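Local coordinates for protein SusD homolog (Bacteroides thetaiotaomicron, PDB 3EHM) that probably binds mucin O-glycans at the cell surface as a SusD-like outer membrane lipoprotein of a gut symbiont, supporting their use as nutrients, at residues A262-N265 against E269-M272; G68-W73 against Y323-A328; S389-P394 against W420-G425; I413-P418 against F461-K466; F29-Q34 against F100-E105. One frame throughout, in Å; residues are numbered along the deposited sequence.

Contact 1: residues A262-N265 against E269-M272; sequences ASVN and ETRM
Ser-263 O takes two backbone donors from the chain that turns back after the helix: Glu-269 N at 2.8 Å, nearly in line with the C=O bond, and Thr-270 N at 3.0 Å, well above the carbonyl plane. The two donors thus share one oxygen without competing for the same direction. Beside this fork the hydroxyls Ser-263 OG and Thr-270 OG1 lie 2.5 Å apart, a short pair in which the proton is not assigned; Ser-263 OG is also bonded to Gln-53. Val-264 adds an apolar flank, its CG2 lying 3.9 Å from Thr-270 CB.

The arginine is the side chain to follow. Arg-271 CB starts out pointing away from the helix, and CG lies opposite the carbonyl carbon; the chain bends at chi2 (-72°) and folds back along its own strand. NE then makes a weak bond to Ala-325 O, and NH2 bonds to Lys-326 O. Arg-271 NH1 returns to the contact, giving Val-264 O a fairly straight 2.7 Å bond in the carbonyl plane, on a lone pair, and reaching Thr-270 O at 2.9 Å from above that carbonyl's plane. A leucine in its place would probably leave the carbonyls of Val-264, Thr-270 and Lys-326 without this common donor and loosen the helix end from the loop beyond.

The whole is a buried, tight helix-to-strand connection: helix 261-266 runs into strand 270-272, which pairs antiparallel with strand 67-69, while Leu-57 of helix 47-57 packs against Ser-263 and Thr-270.

Contact 2: residues G68-W73 against Y323-A328; sequences GNNNNW and YSAKFA
Asn-70 and Ala-325 form the close part of this contact. The methyl carbon Ala-325 CB sits 3.6 Å from Asn-70 OD1 and 3.9 Å from Asn-70 CB, so it lies along the asparagine side chain from its root to its oxygen. With CG swung opposite the backbone N (chi1 172°), the amide reaches the 323-328 loop and brings Asn-70 ND2 to 3.6 Å from Lys-326 N. That side-chain nitrogen spends its hydrogens on other carbonyls, those of Asn-268 and Ser-319, which fix the rotation of the amide while its carbon and oxygen pack on the alanine.

Asn-70 is the centre of an inverse gamma turn directly after strand 67-69, and the partner loop is shaped by an ST turn: Ser-324 OG accepts from Lys-326 N at 3.2 Å. The short 3-10 segment 325-326 overlaps this turn and presents the methyl group to the asparagine.

The looser side belongs to Lys-326. Its CB comes only within 4.0 Å of Asn-70 ND2, and from there the fully extended chain leads away from the asparagine to a partly exposed position, where NZ makes a long, weak ion pair with Glu-320.

Contact 3: residues S389-P394 against W420-G425; sequences SGTGKP and WDDYTG
A surface salt bridge ties together two parts of the long irregular connection between helix 384-388 and helix 429-445, and Lys-393 and Asp-422 are its two ends. Their side chains come from opposite directions, and Lys-393 NZ meets Asp-422 OD2 at 3.2 Å, on the syn lone pair of that oxygen. The lysine chain bends at chi2 (61°) and runs straight from there, which carries the ammonium group back over its own loop; Lys-393 NZ also donates to Thr-391 O at 2.9 Å, tilted 29° from the carbonyl plane. One ammonium group thus ties Thr-391 O of its own segment to the carboxylate of 420-425.

Asp-422 OD2 has a second partner in Ser-417 OG, so the same oxygen receives both a charged and a neutral group, an arrangement likely to favour the ionised carboxylate. Thr-391 lies across the aspartate at about a right angle, with its CB 3.6 Å from Asp-422 OD2 and its methyl CG2 4.0 Å from Asp-422 CG. Further along, Lys-393 CE and Thr-424 OG1 pass at 4.0 Å, the two side chains running in opposite senses; that hydroxyl is bonded to Asn-415 O.

Helix 429-445 lies against the 420-425 loop: Glu-432 accepts from the backbone nitrogens of Thr-424 and Gly-425, Lys-436 bonds to Asp-422 O, and Trp-420 packs between this helix and helix 364-378.

Contact 4: residues I413-P418 against F461-K466; sequences IGNTSP and FPYLMK
Gly-414 O and Tyr-463 OH are joined through a single water, which stands 2.7 Å from each and donates to Gly-414 O. The water lies in the plane of the tyrosine ring, at its edge. Gly-414 O comes to the same edge directly, 3.5 Å from Tyr-463 CE2, so the carbonyl meets the ring's rim and also reaches its hydroxyl by way of the water.

Both segments are irregular: 413-418 belongs to the connection leading to helix 429-445, while the 461-466 loop comes after helix 449-459, with a cis peptide bond before Pro-462 just ahead of the tyrosine. Tyr-463 CG is placed opposite its carbonyl carbon (chi1 -68°), which lays the ring against the 413-418 loop.

Asn-415 forms the other half of the contact. It slides past the tyrosine in the opposite direction, its amide and the ring 56° apart, with Asn-415 CG 4.0 Å from Tyr-463 CD2. A glycine at this position would probably open a gap beside Tyr-463 CD2 and leave the ring less firmly held on that side.

Gln-435 of helix 429-445 touches Tyr-463 as well as Thr-416 and Phe-461, and the tyrosine's own carbonyl is bonded to Tyr-279 of helix 274-282.

Contact 5: residues F29-Q34 against F100-E105; sequences FMNMQQ and FLPWNE
Pro-102, a proline inside a helix, meets Met-32 at the point where two roughly antiparallel helices come together. The ring leaves its nitrogen without a bond to the preceding turn, and helix 85-110 is kinked there. The proline ring points at the other helix, with Pro-102 CG 3.6 Å from Met-32 CG and the Asn-31 side chain crossing it at about a right angle.

Met-32 is modelled as selenomethionine. Its chain, extended through chi2, brings Met-32 SE to 3.8 Å from Trp-103 CA, and the bend at chi3 (70°) then turns Met-32 CE to 3.8 Å from Trp-103 CB. The selenium lies at the edge of the indole, 5.3 Å from the centroid of its five-membered ring, a Met-aromatic contact of the edge type. Trp-103 is held by other groups: NE1 bonds to Asn-126, and the ring stacks with Tyr-107 and makes a cation-pi contact with Arg-129 of helix 116-140.

The axes of segments 29-34 and 100-105 approach to 8.7 Å at an angle of 147°. Where Met-32 meets Pro-102 and Trp-103 the interactions are mostly van der Waals, with the Asn-31 amide resting on the proline ring; a directed polar link between the same two helices comes from the salt bridge of Glu-105 with Arg-28.

All five contacts fall within the SusD-like region of the chain, but they occupy different parts of it. Contact 5, on helices 23-36 and 85-110, opens first, and its segments alternate with those of contact 2, since 68-73 falls between them. Its centre is about 45 Å from that of contact 3, across the chain's centre. Contacts 1 and 2 are neighbours, centres about 9 Å apart, sharing the two-stranded sheet of 67-69 and 270-272, with contact 1 nested within the loop that contact 2 closes. Contacts 3 and 4 come last, touching, centres about 11 Å apart, their segments alternating. Contacts 2, 3 and 4 thus involve irregular loops, while contact 5 packs two helices.

Contact 1: residues A262-N265 against E269-M272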
# COMPACT_ATOMS: atom_id res chain seq x y z
N ALA A 262 4.55 -3.65 -17.68
CA ALA A 262 5.45 -2.70 -18.34
C ALA A 262 6.80 -2.61 -17.63
O ALA A 262 7.85 -2.77 -18.26
CB ALA A 262 4.80 -1.32 -18.40
N SER A 263 6.80 -2.37 -16.33
CA SER A 263 8.05 -2.25 -15.60
C SER A 263 8.79 -3.57 -15.39
O SER A 263 10.02 -3.61 -15.38
CB SER A 263 7.82 -1.57 -14.24
OG SER A 263 9.06 -1.30 -13.62
N VAL A 264 8.05 -4.66 -15.21
CA VAL A 264 8.67 -5.96 -15.01
C VAL A 264 9.25 -6.57 -16.29
O VAL A 264 10.41 -7.00 -16.30
CB VAL A 264 7.67 -6.99 -14.39
CG1 VAL A 264 8.27 -8.39 -14.42
CG2 VAL A 264 7.35 -6.60 -12.95
N ASN A 265 8.46 -6.60 -17.36
CA ASN A 265 8.90 -7.21 -18.61
C ASN A 265 9.33 -6.28 -19.74
O ASN A 265 10.28 -6.59 -20.46
CB ASN A 265 7.82 -8.15 -19.14
CG ASN A 265 7.47 -9.25 -18.17
OD1 ASN A 265 8.36 -9.86 -17.55
ND2 ASN A 265 6.19 -9.54 -18.03
N GLU A 269 12.80 -3.18 -15.31
CA GLU A 269 13.21 -2.36 -14.19
C GLU A 269 12.72 -2.84 -12.82
O GLU A 269 13.36 -2.58 -11.81
CB GLU A 269 12.78 -0.91 -14.43
CG GLU A 269 13.37 -0.31 -15.72
CD GLU A 269 12.90 1.10 -16.02
OE1 GLU A 269 11.70 1.39 -15.84
OE2 GLU A 269 13.73 1.92 -16.46
N THR A 270 11.59 -3.54 -12.77
CA THR A 270 11.09 -4.01 -11.49
C THR A 270 11.42 -5.48 -11.22
O THR A 270 11.06 -6.36 -11.99
CB THR A 270 9.57 -3.80 -11.38
OG1 THR A 270 9.30 -2.39 -11.38
CG2 THR A 270 9.03 -4.41 -10.09
N ARG A 271 12.10 -5.71 -10.10
CA ARG A 271 12.52 -7.05 -9.70
C ARG A 271 12.20 -7.28 -8.22
O ARG A 271 11.71 -6.38 -7.53
CB ARG A 271 14.02 -7.19 -9.95
CG ARG A 271 14.42 -7.04 -11.43
CD ARG A 271 13.96 -8.26 -12.23
NE ARG A 271 14.35 -8.22 -13.64
CZ ARG A 271 13.55 -7.82 -14.63
NH1 ARG A 271 12.32 -7.40 -14.37
NH2 ARG A 271 13.97 -7.88 -15.89
N MSE A 272 12.48 -8.49 -7.73
CA MSE A 272 12.22 -8.84 -6.33
C MSE A 272 13.09 -8.03 -5.37
O MSE A 272 14.30 -7.93 -5.55
CB MSE A 272 12.47 -10.34 -6.11
CG MSE A 272 12.20 -10.82 -4.68
SE MSE A 272 12.62 -12.70 -4.45
CE MSE A 272 14.54 -12.60 -4.71

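Contact 2: residues G68-W73 against Y323-A328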
# COMPACT_ATOMS: atom_id res chain seq x y z
N GLY A 68 12.92 -4.18 -6.17
CA GLY A 68 14.25 -3.61 -6.30
C GLY A 68 14.31 -3.09 -7.72
O GLY A 68 13.79 -3.75 -8.63
N ASN A 69 14.91 -1.92 -7.94
CA ASN A 69 14.98 -1.34 -9.28
C ASN A 69 16.26 -1.68 -10.03
O ASN A 69 17.36 -1.57 -9.49
CB ASN A 69 14.88 0.19 -9.22
CG ASN A 69 13.63 0.69 -8.51
OD1 ASN A 69 12.52 0.22 -8.77
ND2 ASN A 69 13.81 1.65 -7.61
N ASN A 70 16.12 -2.07 -11.30
CA ASN A 70 17.27 -2.36 -12.15
C ASN A 70 17.52 -1.05 -12.91
O ASN A 70 17.49 -1.01 -14.14
CB ASN A 70 16.94 -3.50 -13.13
CG ASN A 70 18.04 -3.71 -14.17
OD1 ASN A 70 19.22 -3.44 -13.93
ND2 ASN A 70 17.64 -4.23 -15.34
N ASN A 71 17.76 0.01 -12.14
CA ASN A 71 18.00 1.34 -12.71
C ASN A 71 18.14 2.33 -11.56
O ASN A 71 17.75 2.04 -10.43
CB ASN A 71 16.79 1.73 -13.58
CG ASN A 71 17.11 2.83 -14.58
OD1 ASN A 71 16.37 3.04 -15.54
ND2 ASN A 71 18.21 3.54 -14.35
N ASN A 72 18.72 3.49 -11.83
CA ASN A 72 18.84 4.53 -10.81
C ASN A 72 18.35 5.84 -11.41
O ASN A 72 18.29 6.87 -10.72
CB ASN A 72 20.29 4.67 -10.31
CG ASN A 72 21.26 5.10 -11.38
OD1 ASN A 72 20.87 5.52 -12.48
ND2 ASN A 72 22.55 5.01 -11.07
N TRP A 73 17.97 5.79 -12.68
CA TRP A 73 17.46 6.96 -13.41
C TRP A 73 18.35 8.19 -13.23
O TRP A 73 17.87 9.32 -13.23
CB TRP A 73 16.03 7.27 -12.96
CG TRP A 73 15.04 6.22 -13.36
CD1 TRP A 73 14.35 6.15 -14.54
CD2 TRP A 73 14.66 5.06 -12.61
NE1 TRP A 73 13.57 5.01 -14.57
CE2 TRP A 73 13.74 4.33 -13.39
CE3 TRP A 73 15.01 4.57 -11.34
CZ2 TRP A 73 13.17 3.13 -12.96
CZ3 TRP A 73 14.44 3.37 -10.91
CH2 TRP A 73 13.53 2.67 -11.71
N TYR A 323 24.65 -11.33 -16.17
CA TYR A 323 25.05 -11.19 -14.77
C TYR A 323 24.35 -9.99 -14.12
O TYR A 323 24.66 -9.63 -12.99
CB TYR A 323 26.57 -10.96 -14.68
CG TYR A 323 27.43 -12.16 -15.01
CD1 TYR A 323 27.49 -13.26 -14.15
CD2 TYR A 323 28.20 -12.19 -16.17
CE1 TYR A 323 28.30 -14.36 -14.44
CE2 TYR A 323 29.01 -13.29 -16.47
CZ TYR A 323 29.06 -14.36 -15.60
OH TYR A 323 29.86 -15.44 -15.89
N SER A 324 23.41 -9.38 -14.84
CA SER A 324 22.72 -8.19 -14.34
C SER A 324 21.39 -8.43 -13.65
O SER A 324 20.84 -9.53 -13.68
CB SER A 324 22.50 -7.22 -15.49
OG SER A 324 21.45 -7.68 -16.32
N ALA A 325 20.85 -7.36 -13.07
CA ALA A 325 19.57 -7.43 -12.38
C ALA A 325 18.44 -7.70 -13.37
O ALA A 325 17.31 -7.97 -12.97
CB ALA A 325 19.31 -6.13 -11.61
N LYS A 326 18.74 -7.61 -14.67
CA LYS A 326 17.71 -7.89 -15.66
C LYS A 326 17.23 -9.31 -15.43
O LYS A 326 16.06 -9.63 -15.66
CB LYS A 326 18.24 -7.74 -17.09
CG LYS A 326 17.24 -8.21 -18.14
CD LYS A 326 17.68 -7.92 -19.57
CE LYS A 326 16.66 -8.47 -20.57
NZ LYS A 326 17.01 -8.13 -21.99
N PHE A 327 18.13 -10.17 -14.96
CA PHE A 327 17.78 -11.56 -14.72
C PHE A 327 17.66 -11.95 -13.25
O PHE A 327 17.78 -13.12 -12.90
CB PHE A 327 18.77 -12.46 -15.45
CG PHE A 327 18.82 -12.20 -16.92
CD1 PHE A 327 19.77 -11.34 -17.46
CD2 PHE A 327 17.86 -12.75 -17.76
CE1 PHE A 327 19.76 -11.03 -18.81
CE2 PHE A 327 17.84 -12.44 -19.12
CZ PHE A 327 18.80 -11.58 -19.64
N ALA A 328 17.44 -10.96 -12.40
CA ALA A 328 17.25 -11.22 -10.98
C ALA A 328 15.82 -11.76 -10.89
O ALA A 328 15.09 -11.73 -11.88
CB ALA A 328 17.38 -9.93 -10.18

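Contact 3: residues S389-P394 against W420-G425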
# COMPACT_ATOMS: atom_id res chain seq x y z
N SER A 389 5.07 -22.64 13.35
CA SER A 389 5.90 -23.11 14.45
C SER A 389 7.37 -22.80 14.19
O SER A 389 8.25 -23.19 14.96
CB SER A 389 5.70 -24.62 14.67
OG SER A 389 6.04 -25.36 13.51
N GLY A 390 7.63 -22.09 13.10
CA GLY A 390 9.00 -21.74 12.76
C GLY A 390 9.58 -20.66 13.66
O GLY A 390 8.89 -19.72 14.04
N THR A 391 10.85 -20.81 14.00
CA THR A 391 11.52 -19.85 14.87
C THR A 391 12.73 -19.21 14.18
O THR A 391 13.63 -18.69 14.83
CB THR A 391 12.00 -20.53 16.17
OG1 THR A 391 12.98 -21.52 15.85
CG2 THR A 391 10.83 -21.21 16.88
N GLY A 392 12.73 -19.25 12.85
CA GLY A 392 13.83 -18.66 12.11
C GLY A 392 13.67 -17.16 11.96
O GLY A 392 12.56 -16.63 12.03
N LYS A 393 14.78 -16.46 11.76
CA LYS A 393 14.77 -15.02 11.59
C LYS A 393 15.04 -14.67 10.13
O LYS A 393 15.57 -15.49 9.38
CB LYS A 393 15.83 -14.37 12.49
CG LYS A 393 15.40 -14.18 13.95
CD LYS A 393 15.08 -15.51 14.61
CE LYS A 393 14.70 -15.33 16.07
NZ LYS A 393 14.35 -16.64 16.71
N PRO A 394 14.68 -13.45 9.71
CA PRO A 394 14.93 -13.08 8.31
C PRO A 394 16.39 -13.20 7.92
O PRO A 394 17.29 -13.06 8.75
CB PRO A 394 14.41 -11.64 8.23
CG PRO A 394 14.54 -11.15 9.64
CD PRO A 394 14.08 -12.33 10.45
N TRP A 420 4.36 -17.03 17.28
CA TRP A 420 3.84 -16.06 18.23
C TRP A 420 4.55 -16.03 19.59
O TRP A 420 4.90 -14.96 20.08
CB TRP A 420 2.34 -16.29 18.44
CG TRP A 420 1.72 -15.29 19.37
CD1 TRP A 420 1.46 -15.46 20.70
CD2 TRP A 420 1.29 -13.97 19.04
NE1 TRP A 420 0.91 -14.32 21.22
CE2 TRP A 420 0.79 -13.39 20.23
CE3 TRP A 420 1.29 -13.21 17.86
CZ2 TRP A 420 0.29 -12.08 20.27
CZ3 TRP A 420 0.79 -11.91 17.90
CH2 TRP A 420 0.29 -11.36 19.10
N ASP A 421 4.75 -17.20 20.18
CA ASP A 421 5.38 -17.31 21.50
C ASP A 421 6.91 -17.24 21.53
O ASP A 421 7.51 -17.39 22.59
CB ASP A 421 4.93 -18.61 22.17
CG ASP A 421 3.43 -18.78 22.18
OD1 ASP A 421 2.72 -17.85 22.64
OD2 ASP A 421 2.94 -19.84 21.72
N ASP A 422 7.53 -17.01 20.38
CA ASP A 422 8.99 -16.94 20.29
C ASP A 422 9.48 -15.49 20.29
O ASP A 422 9.37 -14.79 19.29
CB ASP A 422 9.45 -17.65 19.01
CG ASP A 422 10.95 -17.72 18.87
OD1 ASP A 422 11.63 -18.17 19.81
OD2 ASP A 422 11.47 -17.33 17.80
N TYR A 423 10.05 -15.05 21.41
CA TYR A 423 10.51 -13.66 21.54
C TYR A 423 12.01 -13.42 21.54
O TYR A 423 12.76 -14.07 22.27
CB TYR A 423 9.90 -13.03 22.79
CG TYR A 423 8.40 -13.10 22.79
CD1 TYR A 423 7.73 -14.07 23.54
CD2 TYR A 423 7.65 -12.27 21.96
CE1 TYR A 423 6.34 -14.21 23.45
CE2 TYR A 423 6.27 -12.40 21.87
CZ TYR A 423 5.62 -13.37 22.61
OH TYR A 423 4.26 -13.52 22.48
N THR A 424 12.44 -12.45 20.73
CA THR A 424 13.85 -12.10 20.64
C THR A 424 14.26 -11.33 21.89
O THR A 424 15.39 -11.42 22.34
CB THR A 424 14.11 -11.26 19.38
OG1 THR A 424 13.84 -12.07 18.23
CG2 THR A 424 15.55 -10.79 19.32
N GLY A 425 13.32 -10.58 22.45
CA GLY A 425 13.59 -9.84 23.66
C GLY A 425 14.33 -8.51 23.56
O GLY A 425 14.77 -7.99 24.59

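Contact 4: residues I413-P418 against F461-K466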
# COMPACT_ATOMS: atom_id res chain seq x y z
N ILE A 413 19.42 -9.04 12.64
CA ILE A 413 19.76 -8.33 13.87
C ILE A 413 18.57 -7.74 14.62
O ILE A 413 17.92 -6.80 14.14
CB ILE A 413 20.78 -7.21 13.60
CG1 ILE A 413 22.05 -7.81 13.00
CG2 ILE A 413 21.09 -6.48 14.90
CD1 ILE A 413 23.09 -6.77 12.60
N GLY A 414 18.30 -8.29 15.79
CA GLY A 414 17.20 -7.82 16.63
C GLY A 414 15.83 -8.04 16.01
O GLY A 414 14.85 -7.45 16.46
N ASN A 415 15.76 -8.90 15.00
CA ASN A 415 14.50 -9.16 14.32
C ASN A 415 13.74 -10.31 14.97
O ASN A 415 14.28 -11.02 15.83
CB ASN A 415 14.75 -9.43 12.83
CG ASN A 415 13.74 -8.73 11.93
OD1 ASN A 415 14.10 -8.20 10.87
ND2 ASN A 415 12.48 -8.74 12.34
N THR A 416 12.49 -10.50 14.57
CA THR A 416 11.64 -11.54 15.15
C THR A 416 11.30 -12.68 14.19
O THR A 416 11.56 -12.60 12.99
CB THR A 416 10.33 -10.91 15.68
OG1 THR A 416 9.60 -11.86 16.46
CG2 THR A 416 9.46 -10.44 14.51
N SER A 417 10.70 -13.73 14.73
CA SER A 417 10.30 -14.92 13.97
C SER A 417 8.78 -14.97 13.77
O SER A 417 8.05 -14.14 14.31
CB SER A 417 10.75 -16.17 14.71
OG SER A 417 10.03 -16.29 15.92
N PRO A 418 8.29 -15.97 13.01
CA PRO A 418 6.86 -16.12 12.76
C PRO A 418 6.08 -16.64 13.97
O PRO A 418 4.93 -16.26 14.18
CB PRO A 418 6.81 -17.12 11.60
CG PRO A 418 8.15 -16.99 10.95
CD PRO A 418 9.06 -16.87 12.14
N PHE A 461 7.68 -1.03 11.64
CA PHE A 461 7.79 -2.44 11.25
C PHE A 461 7.26 -2.71 9.84
O PHE A 461 6.37 -2.02 9.35
CB PHE A 461 7.02 -3.32 12.23
CG PHE A 461 7.41 -3.13 13.67
CD1 PHE A 461 8.75 -3.15 14.06
CD2 PHE A 461 6.43 -2.98 14.65
CE1 PHE A 461 9.10 -3.02 15.41
CE2 PHE A 461 6.77 -2.85 15.99
CZ PHE A 461 8.12 -2.87 16.37
N PRO A 462 7.83 -3.71 9.16
CA PRO A 462 8.91 -4.56 9.67
C PRO A 462 10.24 -3.84 9.46
O PRO A 462 10.29 -2.81 8.79
CB PRO A 462 8.80 -5.81 8.81
CG PRO A 462 8.40 -5.22 7.48
CD PRO A 462 7.34 -4.21 7.86
N TYR A 463 11.32 -4.35 10.05
CA TYR A 463 12.62 -3.73 9.85
C TYR A 463 12.95 -3.94 8.37
O TYR A 463 12.64 -4.99 7.80
CB TYR A 463 13.68 -4.38 10.74
CG TYR A 463 13.49 -4.11 12.22
CD1 TYR A 463 12.84 -2.95 12.66
CD2 TYR A 463 13.99 -4.99 13.18
CE1 TYR A 463 12.70 -2.68 14.02
CE2 TYR A 463 13.86 -4.73 14.54
CZ TYR A 463 13.21 -3.57 14.95
OH TYR A 463 13.07 -3.31 16.29
N LEU A 464 13.58 -2.95 7.75
CA LEU A 464 13.89 -3.02 6.33
C LEU A 464 15.37 -3.01 6.00
O LEU A 464 16.19 -2.55 6.80
CB LEU A 464 13.25 -1.83 5.61
CG LEU A 464 11.80 -1.49 5.94
CD1 LEU A 464 11.46 -0.13 5.37
CD2 LEU A 464 10.87 -2.56 5.40
N MSE A 465 15.69 -3.50 4.81
CA MSE A 465 17.06 -3.49 4.32
C MSE A 465 17.28 -2.00 4.09
O MSE A 465 16.40 -1.31 3.57
CB MSE A 465 17.15 -4.24 2.98
CG MSE A 465 16.93 -5.75 3.08
SE MSE A 465 18.54 -6.70 3.57
CE MSE A 465 17.93 -8.52 3.30
N LYS A 466 18.45 -1.49 4.48
CA LYS A 466 18.75 -0.07 4.32
C LYS A 466 18.95 0.29 2.85
O LYS A 466 19.35 -0.55 2.05
CB LYS A 466 20.01 0.29 5.10
CG LYS A 466 21.25 -0.38 4.56
CD LYS A 466 22.46 -0.18 5.46
CE LYS A 466 23.66 -0.94 4.91
NZ LYS A 466 24.54 -1.44 6.00
O HOH W 1 14.55 -5.05 17.69

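Contact 5: residues F29-Q34 against F100-E105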
# COMPACT_ATOMS: atom_id res chain seq x y z
N PHE A 29 -17.63 5.90 -13.49
CA PHE A 29 -17.37 4.98 -12.39
C PHE A 29 -16.26 3.98 -12.73
O PHE A 29 -15.43 3.65 -11.87
CB PHE A 29 -18.65 4.24 -12.01
CG PHE A 29 -18.50 3.32 -10.82
CD1 PHE A 29 -17.89 3.77 -9.65
CD2 PHE A 29 -18.97 2.01 -10.87
CE1 PHE A 29 -17.75 2.93 -8.55
CE2 PHE A 29 -18.84 1.16 -9.78
CZ PHE A 29 -18.22 1.62 -8.62
N MSE A 30 -16.23 3.50 -13.97
CA MSE A 30 -15.19 2.55 -14.34
C MSE A 30 -13.83 3.24 -14.40
O MSE A 30 -12.80 2.63 -14.09
CB MSE A 30 -15.52 1.88 -15.68
CG MSE A 30 -16.71 0.93 -15.58
SE MSE A 30 -16.79 -0.36 -17.02
CE MSE A 30 -17.23 0.87 -18.45
N ASN A 31 -13.82 4.52 -14.78
CA ASN A 31 -12.58 5.29 -14.84
C ASN A 31 -12.06 5.39 -13.41
O ASN A 31 -10.87 5.19 -13.16
CB ASN A 31 -12.85 6.69 -15.41
CG ASN A 31 -11.58 7.54 -15.49
OD1 ASN A 31 -11.64 8.72 -15.84
ND2 ASN A 31 -10.44 6.94 -15.18
N MSE A 32 -12.96 5.69 -12.48
CA MSE A 32 -12.59 5.81 -11.07
C MSE A 32 -11.92 4.55 -10.55
O MSE A 32 -10.87 4.61 -9.91
CB MSE A 32 -13.82 6.10 -10.20
CG MSE A 32 -14.33 7.53 -10.26
SE MSE A 32 -15.69 7.82 -8.90
CE MSE A 32 -14.55 7.76 -7.34
N GLN A 33 -12.55 3.41 -10.81
CA GLN A 33 -12.02 2.13 -10.35
C GLN A 33 -10.63 1.82 -10.86
O GLN A 33 -9.80 1.26 -10.15
CB GLN A 33 -12.99 1.01 -10.74
CG GLN A 33 -14.36 1.16 -10.11
CD GLN A 33 -15.35 0.16 -10.64
OE1 GLN A 33 -15.36 -1.00 -10.24
NE2 GLN A 33 -16.20 0.61 -11.57
N GLN A 34 -10.36 2.19 -12.11
CA GLN A 34 -9.05 1.94 -12.69
C GLN A 34 -8.00 2.91 -12.17
O GLN A 34 -6.81 2.72 -12.39
CB GLN A 34 -9.12 2.06 -14.21
CG GLN A 34 -10.08 1.08 -14.85
CD GLN A 34 -10.28 1.37 -16.32
OE1 GLN A 34 -9.37 1.17 -17.12
NE2 GLN A 34 -11.47 1.85 -16.67
N PHE A 100 -10.16 12.49 -9.09
CA PHE A 100 -11.01 13.63 -8.72
C PHE A 100 -11.95 14.00 -9.87
O PHE A 100 -13.13 14.27 -9.65
CB PHE A 100 -10.17 14.87 -8.40
CG PHE A 100 -11.00 16.09 -8.09
CD1 PHE A 100 -11.53 16.30 -6.82
CD2 PHE A 100 -11.27 17.03 -9.09
CE1 PHE A 100 -12.32 17.42 -6.54
CE2 PHE A 100 -12.07 18.15 -8.82
CZ PHE A 100 -12.59 18.34 -7.54
N LEU A 101 -11.41 14.00 -11.08
CA LEU A 101 -12.18 14.35 -12.28
C LEU A 101 -13.51 13.61 -12.42
O LEU A 101 -14.57 14.22 -12.34
CB LEU A 101 -11.33 14.13 -13.54
CG LEU A 101 -10.41 15.27 -14.00
CD1 LEU A 101 -11.26 16.47 -14.39
CD2 LEU A 101 -9.44 15.64 -12.90
N PRO A 102 -13.46 12.28 -12.64
CA PRO A 102 -14.72 11.55 -12.78
C PRO A 102 -15.59 11.57 -11.52
O PRO A 102 -16.82 11.57 -11.61
CB PRO A 102 -14.26 10.15 -13.16
CG PRO A 102 -12.94 10.02 -12.47
CD PRO A 102 -12.31 11.37 -12.73
N TRP A 103 -14.97 11.59 -10.34
CA TRP A 103 -15.76 11.62 -9.12
C TRP A 103 -16.57 12.90 -9.05
O TRP A 103 -17.75 12.88 -8.70
CB TRP A 103 -14.88 11.56 -7.86
CG TRP A 103 -15.71 11.77 -6.62
CD1 TRP A 103 -16.49 10.85 -5.98
CD2 TRP A 103 -15.96 13.02 -5.96
NE1 TRP A 103 -17.20 11.44 -4.96
CE2 TRP A 103 -16.90 12.78 -4.93
CE3 TRP A 103 -15.48 14.33 -6.14
CZ2 TRP A 103 -17.37 13.79 -4.09
CZ3 TRP A 103 -15.94 15.33 -5.30
CH2 TRP A 103 -16.88 15.06 -4.29
N ASN A 104 -15.93 14.02 -9.36
CA ASN A 104 -16.58 15.32 -9.32
C ASN A 104 -17.79 15.40 -10.24
O ASN A 104 -18.79 16.04 -9.90
CB ASN A 104 -15.58 16.42 -9.66
CG ASN A 104 -16.13 17.81 -9.40
OD1 ASN A 104 -16.65 18.10 -8.32
ND2 ASN A 104 -16.01 18.69 -10.39
N GLU A 105 -17.70 14.77 -11.41
CA GLU A 105 -18.83 14.79 -12.34
C GLU A 105 -19.98 13.95 -11.79
O GLU A 105 -21.14 14.32 -11.92
CB GLU A 105 -18.40 14.25 -13.71
CG GLU A 105 -17.21 14.97 -14.30
CD GLU A 105 -16.97 14.62 -15.75
OE1 GLU A 105 -17.26 13.47 -16.15
OE2 GLU A 105 -16.48 15.49 -16.50